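Local coordinates for KLLA0B12012p (PDB 6Y3P), which forms the C-terminal ATP-grasp domain of Pby1, a direct partner of the mRNA decapping enzyme Dcp2, belongs to the tubulin-tyrosine ligase family and probably binds ATP, at residues His91-Lys96 and Phe308-Asn313; Ile280-Leu285 and His291-Ile296; Thr222-Leu227 and Ser372-Pro377; Gly53-Leu58 and Ile75-Ile80; Arg155-Lys158 and Gln162-Ala165. All blocks are in the same frame, centred on the assembly; numbering follows the deposited sequence.

Along the chain contact 4 closes first. Contact 1 then opens, and contacts 5 and 2 are nested inside the long loop that it closes. Contact 3 alternates with contact 1, so their segments cross. Contacts 1 and 2 both use helix 290-313, their centres about 28 Å apart. Phe308 of contact 1 joins three sites: its CZ lies 3.3 Å from Cys223 SG of contact 3 and 3.6 Å from Ile80 CD1 of contact 4. Contacts 2 and 3 tie helices to the six-stranded antiparallel sheet, contact 1 adds another helix, and contact 4 brings in the parallel sheet. Contact 5 lies on a separate five-stranded sheet, its centre about 46 Å from that of contact 3.

Contact 1 of 5, residues His91-Lys96 and Phe308-Asn313; sequences HSYVVK and FKAAVN
Tyr93 meets Ala310 through a CH-pi contact, where helix 83-95 lies against the last turns of helix 290-313. Ala310 CB sits over one face of the tyrosine ring, 3.8 Å from its centroid and 25° off the normal. The methyl is displaced toward the CG rim of the ring, and its closest approach is 3.5 Å, to Tyr93 CG. Tyr93 CD1 packs equally near the backbone, 3.5 Å from Ala310 CA. Chi1 of Tyr93 is 173°, so CG stands opposite the backbone N and the ring is carried out onto the partner helix. The CA atoms of Tyr93 and Ala310 are only 5.4 Å apart. A small side chain at Ala310 suits that spacing.

At the far end of the ring, Tyr93 OH lies 3.9 Å from Lys309 CB, a van der Waals touch. The polar partner of this hydroxyl is Glu306, one turn earlier on helix 290-313. Lys309 O accepts two donors of its own helix, Asn313 N and Asn313 ND2, which arrive from opposite faces of its carbonyl plane. The ND2 bond is 2.7 Å long and rather bent, at 132°.

Phe308 leaves the same helix in another direction, toward strand 215-224 and helix 78-81. It packs on Val221 of that strand and on Leu395 of strand 391-396. Helix 290-313 thus lies between helix 83-95 and the six-stranded sheet.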
# COMPACT_ATOMS: atom_id res chain seq x y z
N HIS A 91 14.34 -4.92 -3.99
CA HIS A 91 15.80 -5.06 -4.05
C HIS A 91 16.25 -6.07 -5.08
O HIS A 91 17.16 -5.76 -5.86
CB HIS A 91 16.41 -5.42 -2.69
CG HIS A 91 16.14 -4.45 -1.59
ND1 HIS A 91 15.93 -3.10 -1.84
CD2 HIS A 91 16.05 -4.67 -0.25
CE1 HIS A 91 15.70 -2.54 -0.66
NE2 HIS A 91 15.77 -3.44 0.33
N SER A 92 15.61 -7.26 -5.10
CA SER A 92 16.02 -8.31 -6.03
C SER A 92 15.66 -8.01 -7.47
O SER A 92 16.32 -8.50 -8.38
CB SER A 92 15.50 -9.68 -5.60
OG SER A 92 14.09 -9.67 -5.44
N TYR A 93 14.63 -7.18 -7.69
CA TYR A 93 14.21 -6.80 -9.03
C TYR A 93 15.06 -5.66 -9.64
O TYR A 93 15.34 -5.70 -10.83
CB TYR A 93 12.74 -6.39 -8.97
CG TYR A 93 12.17 -5.80 -10.25
CD1 TYR A 93 11.82 -6.62 -11.32
CD2 TYR A 93 11.91 -4.45 -10.35
CE1 TYR A 93 11.24 -6.09 -12.47
CE2 TYR A 93 11.33 -3.90 -11.49
CZ TYR A 93 11.00 -4.73 -12.55
OH TYR A 93 10.41 -4.19 -13.67
N VAL A 94 15.42 -4.63 -8.84
CA VAL A 94 16.19 -3.47 -9.31
C VAL A 94 17.63 -3.84 -9.70
O VAL A 94 18.26 -3.11 -10.48
CB VAL A 94 16.14 -2.24 -8.36
CG1 VAL A 94 14.75 -1.59 -8.34
CG2 VAL A 94 16.62 -2.58 -6.95
N VAL A 95 18.14 -4.98 -9.16
CA VAL A 95 19.47 -5.52 -9.45
C VAL A 95 19.62 -5.67 -10.98
O VAL A 95 20.56 -5.13 -11.55
CB VAL A 95 19.74 -6.84 -8.65
CG1 VAL A 95 20.81 -7.71 -9.30
CG2 VAL A 95 20.09 -6.54 -7.21
N LYS A 96 18.64 -6.33 -11.63
CA LYS A 96 18.63 -6.53 -13.08
C LYS A 96 17.76 -5.49 -13.81
O LYS A 96 17.51 -5.65 -15.01
CB LYS A 96 18.19 -7.95 -13.42
CG LYS A 96 19.14 -8.67 -14.38
CD LYS A 96 20.30 -9.35 -13.66
CE LYS A 96 21.43 -9.68 -14.60
NZ LYS A 96 22.59 -10.23 -13.86
N PHE A 308 4.31 -4.86 -9.64
CA PHE A 308 3.67 -6.11 -10.02
C PHE A 308 4.57 -6.95 -10.94
O PHE A 308 4.60 -8.17 -10.80
CB PHE A 308 2.25 -5.88 -10.57
CG PHE A 308 1.30 -5.75 -9.39
CD1 PHE A 308 0.98 -6.86 -8.61
CD2 PHE A 308 0.81 -4.51 -9.01
CE1 PHE A 308 0.19 -6.73 -7.47
CE2 PHE A 308 0.01 -4.38 -7.87
CZ PHE A 308 -0.29 -5.48 -7.11
N LYS A 309 5.40 -6.31 -11.78
CA LYS A 309 6.36 -7.04 -12.60
C LYS A 309 7.43 -7.69 -11.68
O LYS A 309 7.76 -8.87 -11.85
CB LYS A 309 7.01 -6.15 -13.65
CG LYS A 309 6.04 -5.73 -14.73
CD LYS A 309 6.74 -5.45 -16.06
CE LYS A 309 6.85 -3.99 -16.38
NZ LYS A 309 7.03 -3.79 -17.84
N ALA A 310 7.88 -6.93 -10.66
CA ALA A 310 8.84 -7.39 -9.64
C ALA A 310 8.32 -8.60 -8.90
O ALA A 310 8.98 -9.63 -8.90
CB ALA A 310 9.14 -6.26 -8.66
N ALA A 311 7.10 -8.46 -8.31
CA ALA A 311 6.36 -9.42 -7.49
C ALA A 311 6.13 -10.77 -8.16
O ALA A 311 6.31 -11.80 -7.52
CB ALA A 311 5.03 -8.82 -7.07
N VAL A 312 5.71 -10.74 -9.41
CA VAL A 312 5.37 -11.91 -10.22
C VAL A 312 6.61 -12.68 -10.68
O VAL A 312 6.60 -13.91 -10.66
CB VAL A 312 4.45 -11.45 -11.38
CG1 VAL A 312 4.51 -12.34 -12.60
CG2 VAL A 312 3.01 -11.28 -10.90
N ASN A 313 7.68 -11.96 -11.07
CA ASN A 313 8.88 -12.53 -11.67
C ASN A 313 10.06 -12.86 -10.74
O ASN A 313 10.99 -13.51 -11.20
CB ASN A 313 9.37 -11.61 -12.79
CG ASN A 313 8.38 -11.49 -13.93
OD1 ASN A 313 8.02 -12.48 -14.58
ND2 ASN A 313 7.92 -10.27 -14.20

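Contact 2 of 5, residues Ile280-Leu285 and His291-Ile296; sequences IEFDAL and HRREEI. With SO4 (sulfate ion), chain D.
The guanidinium of Arg293 has Asp283 O over one face, while Asp283 OD1 and the sulfate oxygens O1 and O3 lie at its edge. The ring of Phe282 has Arg293 O in plane at its edge. Ring and guanidinium planes stand 68° apart. Arg293 NH1 donates to Asp283 OD1 over 3.2 Å, completing a salt bridge. The donor comes from above the carboxylate plane. The same NH1 gives a shorter bond, 2.8 Å, to sulfate O3. Arg293 CG packs 3.7 Å from Phe282 CE2, and Phe282 CZ touches Ile296 CG2 at 3.6 Å. A bend at chi3 (-96°) swings NE toward the Leu285 carbonyl; only NH1 comes back to Asp283. Asp283 OD1 also pairs with Arg297, and Arg293 NE bonds to Ile288 O. With an alanine in place of Arg293, Asp283 and the sulfate would probably each lose a donor, and a gap would open beside Phe282. The contact joins the 3-10 turn after strand 279-281 to the start of helix 290-313. Probably from the crystallisation liquor, the sulfate shares NH1 with the carboxylate and also bonds Lys286. This gathered positive charge can hold an anion, though its natural role is not established.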
# COMPACT_ATOMS: atom_id res chain seq x y z
N ILE A 280 -8.88 14.43 2.26
CA ILE A 280 -9.31 15.22 1.11
C ILE A 280 -8.87 14.40 -0.11
O ILE A 280 -7.81 13.74 -0.07
CB ILE A 280 -8.59 16.62 1.07
CG1 ILE A 280 -8.68 17.40 2.42
CG2 ILE A 280 -9.04 17.52 -0.12
CD1 ILE A 280 -10.13 17.78 2.96
N GLU A 281 -9.66 14.46 -1.19
CA GLU A 281 -9.33 13.84 -2.47
C GLU A 281 -8.10 14.58 -2.99
O GLU A 281 -8.06 15.82 -3.00
CB GLU A 281 -10.49 13.96 -3.47
CG GLU A 281 -10.25 13.18 -4.76
CD GLU A 281 -11.29 13.26 -5.85
OE1 GLU A 281 -12.35 13.88 -5.63
OE2 GLU A 281 -11.03 12.72 -6.95
N PHE A 282 -7.09 13.80 -3.39
CA PHE A 282 -5.84 14.34 -3.91
C PHE A 282 -6.00 15.42 -4.98
O PHE A 282 -5.34 16.46 -4.88
CB PHE A 282 -4.96 13.20 -4.42
CG PHE A 282 -3.71 13.69 -5.09
CD1 PHE A 282 -2.65 14.19 -4.35
CD2 PHE A 282 -3.57 13.61 -6.48
CE1 PHE A 282 -1.49 14.62 -4.97
CE2 PHE A 282 -2.40 14.07 -7.11
CZ PHE A 282 -1.37 14.58 -6.35
N ASP A 283 -6.88 15.20 -5.99
CA ASP A 283 -7.08 16.15 -7.09
C ASP A 283 -7.74 17.44 -6.66
O ASP A 283 -7.69 18.42 -7.40
CB ASP A 283 -7.85 15.51 -8.27
CG ASP A 283 -7.67 16.27 -9.58
OD1 ASP A 283 -6.51 16.40 -10.04
OD2 ASP A 283 -8.67 16.81 -10.10
N ALA A 284 -8.35 17.46 -5.47
CA ALA A 284 -8.97 18.67 -4.94
C ALA A 284 -7.91 19.61 -4.34
O ALA A 284 -8.27 20.71 -3.93
CB ALA A 284 -10.01 18.29 -3.87
N LEU A 285 -6.62 19.18 -4.23
CA LEU A 285 -5.56 20.03 -3.68
C LEU A 285 -5.03 20.95 -4.83
O LEU A 285 -4.21 20.53 -5.63
CB LEU A 285 -4.46 19.18 -3.04
CG LEU A 285 -4.92 18.20 -1.92
CD1 LEU A 285 -3.81 17.19 -1.59
CD2 LEU A 285 -5.37 18.96 -0.64
N HIS A 291 -0.21 20.12 -13.62
CA HIS A 291 0.82 19.32 -14.28
C HIS A 291 1.64 18.52 -13.26
O HIS A 291 2.14 17.45 -13.60
CB HIS A 291 1.70 20.17 -15.20
CG HIS A 291 2.68 21.03 -14.46
ND1 HIS A 291 2.35 22.33 -14.08
CD2 HIS A 291 3.94 20.76 -14.05
CE1 HIS A 291 3.42 22.80 -13.45
NE2 HIS A 291 4.39 21.88 -13.40
N ARG A 292 1.77 19.04 -12.02
CA ARG A 292 2.46 18.33 -10.95
C ARG A 292 1.58 17.20 -10.44
O ARG A 292 2.07 16.11 -10.19
CB ARG A 292 2.86 19.27 -9.82
CG ARG A 292 3.94 20.28 -10.19
CD ARG A 292 5.18 19.65 -10.81
NE ARG A 292 6.34 20.49 -10.51
CZ ARG A 292 7.60 20.08 -10.50
NH1 ARG A 292 7.90 18.83 -10.82
NH2 ARG A 292 8.57 20.91 -10.13
N ARG A 293 0.26 17.43 -10.37
CA ARG A 293 -0.70 16.38 -10.00
C ARG A 293 -0.65 15.23 -11.03
O ARG A 293 -0.67 14.07 -10.63
CB ARG A 293 -2.13 16.95 -9.89
CG ARG A 293 -2.41 17.51 -8.52
CD ARG A 293 -3.81 18.02 -8.40
NE ARG A 293 -3.81 19.45 -8.66
CZ ARG A 293 -4.55 20.06 -9.57
NH1 ARG A 293 -5.41 19.36 -10.31
NH2 ARG A 293 -4.44 21.36 -9.76
N GLU A 294 -0.52 15.56 -12.34
CA GLU A 294 -0.44 14.58 -13.42
C GLU A 294 0.86 13.77 -13.40
O GLU A 294 0.82 12.56 -13.63
CB GLU A 294 -0.69 15.24 -14.79
CG GLU A 294 -1.39 14.32 -15.79
CD GLU A 294 -2.58 13.51 -15.30
OE1 GLU A 294 -3.61 14.11 -14.90
OE2 GLU A 294 -2.50 12.26 -15.36
N GLU A 295 1.98 14.43 -13.07
CA GLU A 295 3.31 13.82 -12.94
C GLU A 295 3.30 12.85 -11.74
O GLU A 295 3.92 11.79 -11.81
CB GLU A 295 4.36 14.91 -12.70
CG GLU A 295 4.90 15.57 -13.95
CD GLU A 295 5.66 16.87 -13.76
OE1 GLU A 295 6.17 17.11 -12.64
OE2 GLU A 295 5.76 17.65 -14.74
N ILE A 296 2.57 13.21 -10.65
CA ILE A 296 2.44 12.34 -9.49
C ILE A 296 1.62 11.06 -9.90
O ILE A 296 1.93 9.95 -9.47
CB ILE A 296 1.82 13.14 -8.30
CG1 ILE A 296 2.89 14.04 -7.64
CG2 ILE A 296 1.16 12.23 -7.25
CD1 ILE A 296 2.31 15.25 -6.68
S SO4 D . -7.80 22.09 -12.12
O1 SO4 D . -6.61 22.95 -12.19
O2 SO4 D . -8.37 21.93 -13.46
O3 SO4 D . -7.41 20.78 -11.61
O4 SO4 D . -8.79 22.71 -11.23

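Contact 3 of 5, residues Thr222-Leu227 and Ser372-Pro377; sequences TCSGDL and SICVRP
With chi1 at -179°, Ser224 turns its OG away from its own backbone N and out toward Cys374. Chi1 of Cys374 is -52°. This sets SG beside its own backbone N and lets both CB and SG face the strand. The result is a close side-by-side fit. Ser224 OG lies 3.4 Å from Cys374 CB, and Ser224 CB lies 3.6 Å from Cys374 SG. Thr222, two residues back on the same face of the strand, adds a looser touch: its CG2 is 4.1 Å from Cys374 SG. This methyl is the branch that faces the helix.

The two segments belong to a beta-hairpin and to a helix that covers it. Strand 215-224 turns through Gly225-Leu227 into the antiparallel strand 228-239. This hairpin is part of the six-stranded antiparallel sheet of the ATP-grasp domain. Helix 357-375 lies on the Thr222 and Ser224 side of the sheet, with a wider pi-type turn at 372-375. Cys223 points to the other side of the sheet, away from Cys374.

A water molecule links the segments. It donates to Cys374 O over 2.7 Å and is hydrogen-bonded to Ser224 OG, also at 2.7 Å. This gives both buried oxygens a partner. Phe230 and Phe391 of neighbouring strands also pack on Cys374, and Leu326 touches it from strand 326-335.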
# COMPACT_ATOMS: atom_id res chain seq x y z
N THR A 222 -6.51 -2.16 -7.96
CA THR A 222 -7.25 -3.41 -8.10
C THR A 222 -6.53 -4.33 -9.05
O THR A 222 -6.24 -3.97 -10.18
CB THR A 222 -8.73 -3.18 -8.51
OG1 THR A 222 -9.33 -2.23 -7.64
CG2 THR A 222 -9.56 -4.46 -8.49
N CYS A 223 -6.21 -5.52 -8.57
CA CYS A 223 -5.66 -6.60 -9.37
C CYS A 223 -6.81 -7.45 -9.73
O CYS A 223 -7.59 -7.79 -8.86
CB CYS A 223 -4.63 -7.41 -8.59
SG CYS A 223 -3.02 -6.61 -8.51
N SER A 224 -6.89 -7.84 -10.98
CA SER A 224 -7.95 -8.71 -11.47
C SER A 224 -7.38 -9.90 -12.26
O SER A 224 -6.64 -9.69 -13.22
CB SER A 224 -8.93 -7.92 -12.33
OG SER A 224 -9.96 -8.79 -12.76
N GLY A 225 -7.71 -11.12 -11.83
CA GLY A 225 -7.32 -12.38 -12.45
C GLY A 225 -5.82 -12.59 -12.58
O GLY A 225 -5.07 -12.18 -11.69
N ASP A 226 -5.38 -13.21 -13.72
CA ASP A 226 -3.97 -13.46 -14.01
C ASP A 226 -3.53 -12.89 -15.39
O ASP A 226 -3.45 -13.63 -16.36
CB ASP A 226 -3.63 -14.96 -13.87
CG ASP A 226 -2.15 -15.34 -13.95
OD1 ASP A 226 -1.35 -14.53 -14.50
OD2 ASP A 226 -1.81 -16.47 -13.55
N LEU A 227 -3.14 -11.61 -15.46
CA LEU A 227 -3.19 -10.59 -14.43
C LEU A 227 -3.43 -9.26 -15.10
O LEU A 227 -2.74 -8.92 -16.06
CB LEU A 227 -1.87 -10.52 -13.63
CG LEU A 227 -1.71 -9.36 -12.60
CD1 LEU A 227 -2.42 -9.68 -11.28
CD2 LEU A 227 -0.25 -9.09 -12.33
N SER A 372 -18.05 -3.45 -12.78
CA SER A 372 -18.26 -3.35 -14.22
C SER A 372 -17.09 -3.80 -15.11
O SER A 372 -17.32 -4.10 -16.29
CB SER A 372 -18.67 -1.93 -14.61
OG SER A 372 -17.64 -0.98 -14.33
N ILE A 373 -15.84 -3.82 -14.56
CA ILE A 373 -14.63 -4.14 -15.35
C ILE A 373 -13.99 -5.48 -14.94
O ILE A 373 -13.52 -6.22 -15.81
CB ILE A 373 -13.63 -2.94 -15.29
CG1 ILE A 373 -14.25 -1.70 -15.98
CG2 ILE A 373 -12.23 -3.29 -15.90
CD1 ILE A 373 -13.63 -0.38 -15.65
N CYS A 374 -13.94 -5.75 -13.64
CA CYS A 374 -13.29 -6.96 -13.12
C CYS A 374 -14.27 -8.11 -12.84
O CYS A 374 -13.96 -9.27 -13.14
CB CYS A 374 -12.46 -6.62 -11.89
SG CYS A 374 -11.29 -5.25 -12.12
N VAL A 375 -15.44 -7.79 -12.22
CA VAL A 375 -16.42 -8.80 -11.82
C VAL A 375 -17.21 -9.31 -13.02
O VAL A 375 -17.37 -10.51 -13.13
CB VAL A 375 -17.32 -8.34 -10.63
CG1 VAL A 375 -18.39 -9.39 -10.27
CG2 VAL A 375 -16.47 -7.99 -9.41
N ARG A 376 -17.73 -8.42 -13.89
CA ARG A 376 -18.52 -8.85 -15.07
C ARG A 376 -17.83 -9.96 -15.90
O ARG A 376 -18.46 -11.00 -16.11
CB ARG A 376 -18.90 -7.64 -15.97
CG ARG A 376 -20.17 -6.90 -15.58
CD ARG A 376 -20.42 -5.72 -16.51
NE ARG A 376 -20.54 -6.14 -17.91
CZ ARG A 376 -21.68 -6.45 -18.52
NH1 ARG A 376 -22.83 -6.36 -17.87
NH2 ARG A 376 -21.68 -6.85 -19.78
N PRO A 377 -16.51 -9.84 -16.26
CA PRO A 377 -15.84 -10.90 -17.04
C PRO A 377 -15.73 -12.30 -16.40
O PRO A 377 -15.59 -13.28 -17.13
CB PRO A 377 -14.45 -10.31 -17.30
CG PRO A 377 -14.66 -8.87 -17.27
CD PRO A 377 -15.60 -8.68 -16.13
O HOH W 1 -11.64 -10.28 -14.21

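Contact 4 of 5, residues Gly53-Leu58 and Ile75-Ile80; sequences GDYEQL and IYRKAI
In the loop that carries Tyr55 onto Arg77, Gln57 OE1 is held by two hydrogen bonds. Asp54 N reaches it over 2.8 Å, nearly straight at 171°, from above the carbonyl plane. The second is with the hydroxyl of Thr13. Asp54 O in turn receives Gln57 N at 3.0 Å. These bonds tie the turn at residues 55-57 that presents the tyrosine.

The contact itself is a stack. The guanidinium of Arg77 lies flat on one face of the Tyr55 ring, with planes 11° apart and centres 4.3 Å apart. The overlap is offset: NH1 does the touching, 3.3 Å from Tyr55 CE1 and 3.4 Å from Tyr55 CZ. The two side chains come from opposite directions. Arg77 CG lies between the backbone N and the carbonyl carbon, chi1 74°, and the chain bends at chi2 before it reaches the ring.

Arg77 stands at the N-cap position of helix 78-81. Its NH2 forms a salt bridge with Glu327 of strand 326-335. Tyr55 also meets the ring of Phe349 and packs on Met60. The Tyr55-Arg77 stack joins the loop after strand 48-52 of the parallel sheet to the residues leading into helix 78-81.

The contact combines flat stacking with an off-centre cation-pi interaction. The carboxylate of Glu327 is likely to balance the arginine charge and to steady the guanidinium over the ring.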
# COMPACT_ATOMS: atom_id res chain seq x y z
N GLY A 53 -16.20 -10.87 0.45
CA GLY A 53 -16.20 -10.96 1.90
C GLY A 53 -15.00 -10.32 2.55
O GLY A 53 -14.12 -9.80 1.87
N ASP A 54 -14.96 -10.34 3.90
CA ASP A 54 -13.82 -9.90 4.70
C ASP A 54 -12.83 -11.05 4.58
O ASP A 54 -13.26 -12.15 4.22
CB ASP A 54 -14.22 -9.66 6.17
CG ASP A 54 -15.08 -8.43 6.36
OD1 ASP A 54 -14.71 -7.35 5.82
OD2 ASP A 54 -16.12 -8.53 7.03
N TYR A 55 -11.52 -10.80 4.78
CA TYR A 55 -10.47 -11.80 4.56
C TYR A 55 -10.77 -13.15 5.19
O TYR A 55 -10.68 -14.17 4.50
CB TYR A 55 -9.07 -11.31 4.96
CG TYR A 55 -8.00 -12.31 4.55
CD1 TYR A 55 -7.78 -12.61 3.21
CD2 TYR A 55 -7.26 -13.00 5.51
CE1 TYR A 55 -6.82 -13.54 2.82
CE2 TYR A 55 -6.30 -13.94 5.14
CZ TYR A 55 -6.08 -14.20 3.79
OH TYR A 55 -5.12 -15.12 3.42
N GLU A 56 -11.17 -13.15 6.47
CA GLU A 56 -11.48 -14.35 7.24
C GLU A 56 -12.74 -15.09 6.77
O GLU A 56 -12.82 -16.29 7.03
CB GLU A 56 -11.57 -14.04 8.76
CG GLU A 56 -10.23 -13.78 9.45
CD GLU A 56 -8.98 -14.53 8.99
OE1 GLU A 56 -7.96 -13.86 8.72
OE2 GLU A 56 -9.02 -15.78 8.91
N GLN A 57 -13.70 -14.41 6.07
CA GLN A 57 -14.92 -15.11 5.60
C GLN A 57 -14.66 -15.89 4.29
O GLN A 57 -15.43 -16.78 3.92
CB GLN A 57 -16.10 -14.14 5.39
CG GLN A 57 -16.51 -13.30 6.60
CD GLN A 57 -17.27 -12.04 6.22
OE1 GLN A 57 -17.17 -11.51 5.11
NE2 GLN A 57 -18.00 -11.50 7.17
N LEU A 58 -13.58 -15.55 3.58
CA LEU A 58 -13.30 -16.23 2.31
C LEU A 58 -12.73 -17.64 2.50
O LEU A 58 -12.16 -17.94 3.55
CB LEU A 58 -12.41 -15.37 1.40
CG LEU A 58 -12.89 -13.95 1.11
CD1 LEU A 58 -11.84 -13.19 0.34
CD2 LEU A 58 -14.21 -13.93 0.35
N ILE A 75 -4.26 -15.50 -2.87
CA ILE A 75 -3.74 -16.42 -1.86
C ILE A 75 -2.33 -16.03 -1.41
O ILE A 75 -2.09 -15.89 -0.21
CB ILE A 75 -3.87 -17.88 -2.35
CG1 ILE A 75 -5.35 -18.30 -2.35
CG2 ILE A 75 -3.05 -18.84 -1.47
CD1 ILE A 75 -5.66 -19.65 -2.97
N TYR A 76 -1.40 -15.87 -2.38
CA TYR A 76 0.01 -15.55 -2.11
C TYR A 76 0.28 -14.09 -2.38
O TYR A 76 0.52 -13.70 -3.53
CB TYR A 76 0.95 -16.45 -2.95
CG TYR A 76 0.82 -17.93 -2.66
CD1 TYR A 76 1.34 -18.48 -1.48
CD2 TYR A 76 0.16 -18.78 -3.53
CE1 TYR A 76 1.20 -19.82 -1.18
CE2 TYR A 76 0.03 -20.14 -3.25
CZ TYR A 76 0.56 -20.66 -2.08
OH TYR A 76 0.45 -22.00 -1.80
N ARG A 77 0.24 -13.26 -1.35
CA ARG A 77 0.48 -11.85 -1.56
C ARG A 77 1.43 -11.23 -0.50
O ARG A 77 1.61 -10.02 -0.48
CB ARG A 77 -0.86 -11.10 -1.71
CG ARG A 77 -1.66 -10.91 -0.45
CD ARG A 77 -2.86 -11.84 -0.33
NE ARG A 77 -3.21 -11.92 1.09
CZ ARG A 77 -4.17 -11.22 1.68
NH1 ARG A 77 -4.37 -11.32 2.99
NH2 ARG A 77 -4.94 -10.41 0.97
N LYS A 78 2.06 -12.08 0.33
CA LYS A 78 3.01 -11.71 1.41
C LYS A 78 4.19 -10.89 0.89
O LYS A 78 4.66 -9.99 1.59
CB LYS A 78 3.48 -12.99 2.13
CG LYS A 78 4.83 -12.93 2.83
CD LYS A 78 4.95 -14.01 3.87
CE LYS A 78 6.28 -13.94 4.55
NZ LYS A 78 6.35 -14.83 5.74
N ALA A 79 4.65 -11.20 -0.34
CA ALA A 79 5.75 -10.52 -1.05
C ALA A 79 5.46 -9.03 -1.30
O ALA A 79 6.40 -8.29 -1.60
CB ALA A 79 6.03 -11.24 -2.37
N ILE A 80 4.19 -8.57 -1.19
CA ILE A 80 3.87 -7.14 -1.38
C ILE A 80 3.17 -6.54 -0.16
O ILE A 80 3.43 -5.39 0.16
CB ILE A 80 3.14 -6.79 -2.73
CG1 ILE A 80 1.63 -7.14 -2.72
CG2 ILE A 80 3.85 -7.42 -3.93
CD1 ILE A 80 0.81 -6.44 -3.77

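Contact 5 of 5, residues Arg155-Lys158 and Gln162-Ala165; sequences RIFK and QLQA
Phe157 and Gln162 bring their CA atoms to 5.7 Å, where strand 154-157 ends and the chain turns at once into helix 160-171. This is a tight beta-alpha connection in the five-stranded antiparallel sheet of the ATP-grasp domain. The helix folds back so that its first turns lie against the strand it follows.

The apolar part is Phe157 on Leu163. Leu163 CD1 sits over one face of the ring, 3.8 Å from its centroid and 17° off the normal, a CH-pi contact. Its shortest approach is 3.6 Å, to Phe157 CE1. Leu163 CD2 and CB come in near CE2 on the same face, so the whole branched end lies against the ring. The ring is set by chi1 of 68°, which puts CG between the backbone N and the carbonyl carbon and turns the face to the helix. Phe157 CB also packs 3.9 Å from Gln162 CB. Trp141 and Val197, from neighbouring strands of the sheet, also pack on Phe157, and Leu143 touches both Phe157 and Leu163. A serine in place of Phe157 would probably leave Leu163 without the ring it covers and open a gap between helix and sheet.

The polar part is a pair of bonds from backbone N-H groups to one side-chain oxygen. Gln162 extends beyond CG and offers OE1 to the turn. Thr159 N, just before the helix, donates to it. So does Lys158 N, over 2.8 Å at 148°, slightly tilted from the carbonyl plane, while Lys158 CB comes to 3.5 Å from the same Gln162 OE1.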
# COMPACT_ATOMS: atom_id res chain seq x y z
N ARG A 155 14.58 8.02 16.14
CA ARG A 155 15.61 9.03 15.89
C ARG A 155 16.15 9.06 14.44
O ARG A 155 16.30 8.02 13.80
CB ARG A 155 16.76 8.86 16.89
CG ARG A 155 16.36 9.19 18.33
CD ARG A 155 17.53 9.17 19.29
NE ARG A 155 18.49 10.25 19.04
CZ ARG A 155 19.62 10.45 19.73
NH1 ARG A 155 19.94 9.64 20.73
NH2 ARG A 155 20.42 11.45 19.42
N ILE A 156 16.44 10.28 13.96
CA ILE A 156 16.97 10.56 12.62
C ILE A 156 18.50 10.54 12.63
O ILE A 156 19.14 10.96 13.61
CB ILE A 156 16.41 11.92 12.07
CG1 ILE A 156 14.92 11.80 11.85
CG2 ILE A 156 17.05 12.33 10.73
CD1 ILE A 156 14.25 13.07 11.65
N PHE A 157 19.08 10.09 11.51
CA PHE A 157 20.52 10.04 11.26
C PHE A 157 20.76 9.90 9.76
O PHE A 157 19.83 9.57 9.02
CB PHE A 157 21.15 8.87 12.01
CG PHE A 157 20.76 7.50 11.49
CD1 PHE A 157 19.59 6.88 11.93
CD2 PHE A 157 21.58 6.81 10.60
CE1 PHE A 157 19.22 5.62 11.45
CE2 PHE A 157 21.24 5.54 10.15
CZ PHE A 157 20.06 4.95 10.59
N LYS A 158 22.00 10.11 9.33
CA LYS A 158 22.39 9.93 7.93
C LYS A 158 23.62 9.04 7.79
O LYS A 158 23.79 8.41 6.75
CB LYS A 158 22.66 11.28 7.25
CG LYS A 158 21.40 12.07 6.90
CD LYS A 158 21.61 12.97 5.67
CE LYS A 158 22.43 14.21 5.93
NZ LYS A 158 21.84 15.07 6.99
N GLN A 162 26.74 8.68 13.20
CA GLN A 162 25.54 9.27 13.79
C GLN A 162 24.69 8.16 14.46
O GLN A 162 24.32 8.29 15.63
CB GLN A 162 24.76 10.05 12.74
CG GLN A 162 25.32 11.44 12.50
CD GLN A 162 24.93 12.03 11.16
OE1 GLN A 162 24.21 11.44 10.34
NE2 GLN A 162 25.45 13.21 10.88
N LEU A 163 24.50 7.03 13.76
CA LEU A 163 23.80 5.86 14.30
C LEU A 163 24.54 5.30 15.52
O LEU A 163 23.90 4.96 16.51
CB LEU A 163 23.66 4.78 13.22
CG LEU A 163 22.77 3.59 13.54
CD1 LEU A 163 21.33 4.02 13.92
CD2 LEU A 163 22.75 2.62 12.38
N GLN A 164 25.88 5.27 15.46
CA GLN A 164 26.75 4.82 16.54
C GLN A 164 26.60 5.69 17.80
O GLN A 164 26.56 5.17 18.90
CB GLN A 164 28.22 4.76 16.05
CG GLN A 164 29.25 4.27 17.11
CD GLN A 164 29.01 2.85 17.56
OE1 GLN A 164 29.21 1.89 16.82
NE2 GLN A 164 28.54 2.69 18.78
N ALA A 165 26.50 7.03 17.61
CA ALA A 165 26.32 8.02 18.68
C ALA A 165 24.93 7.87 19.31
O ALA A 165 24.79 8.02 20.52
CB ALA A 165 26.51 9.42 18.12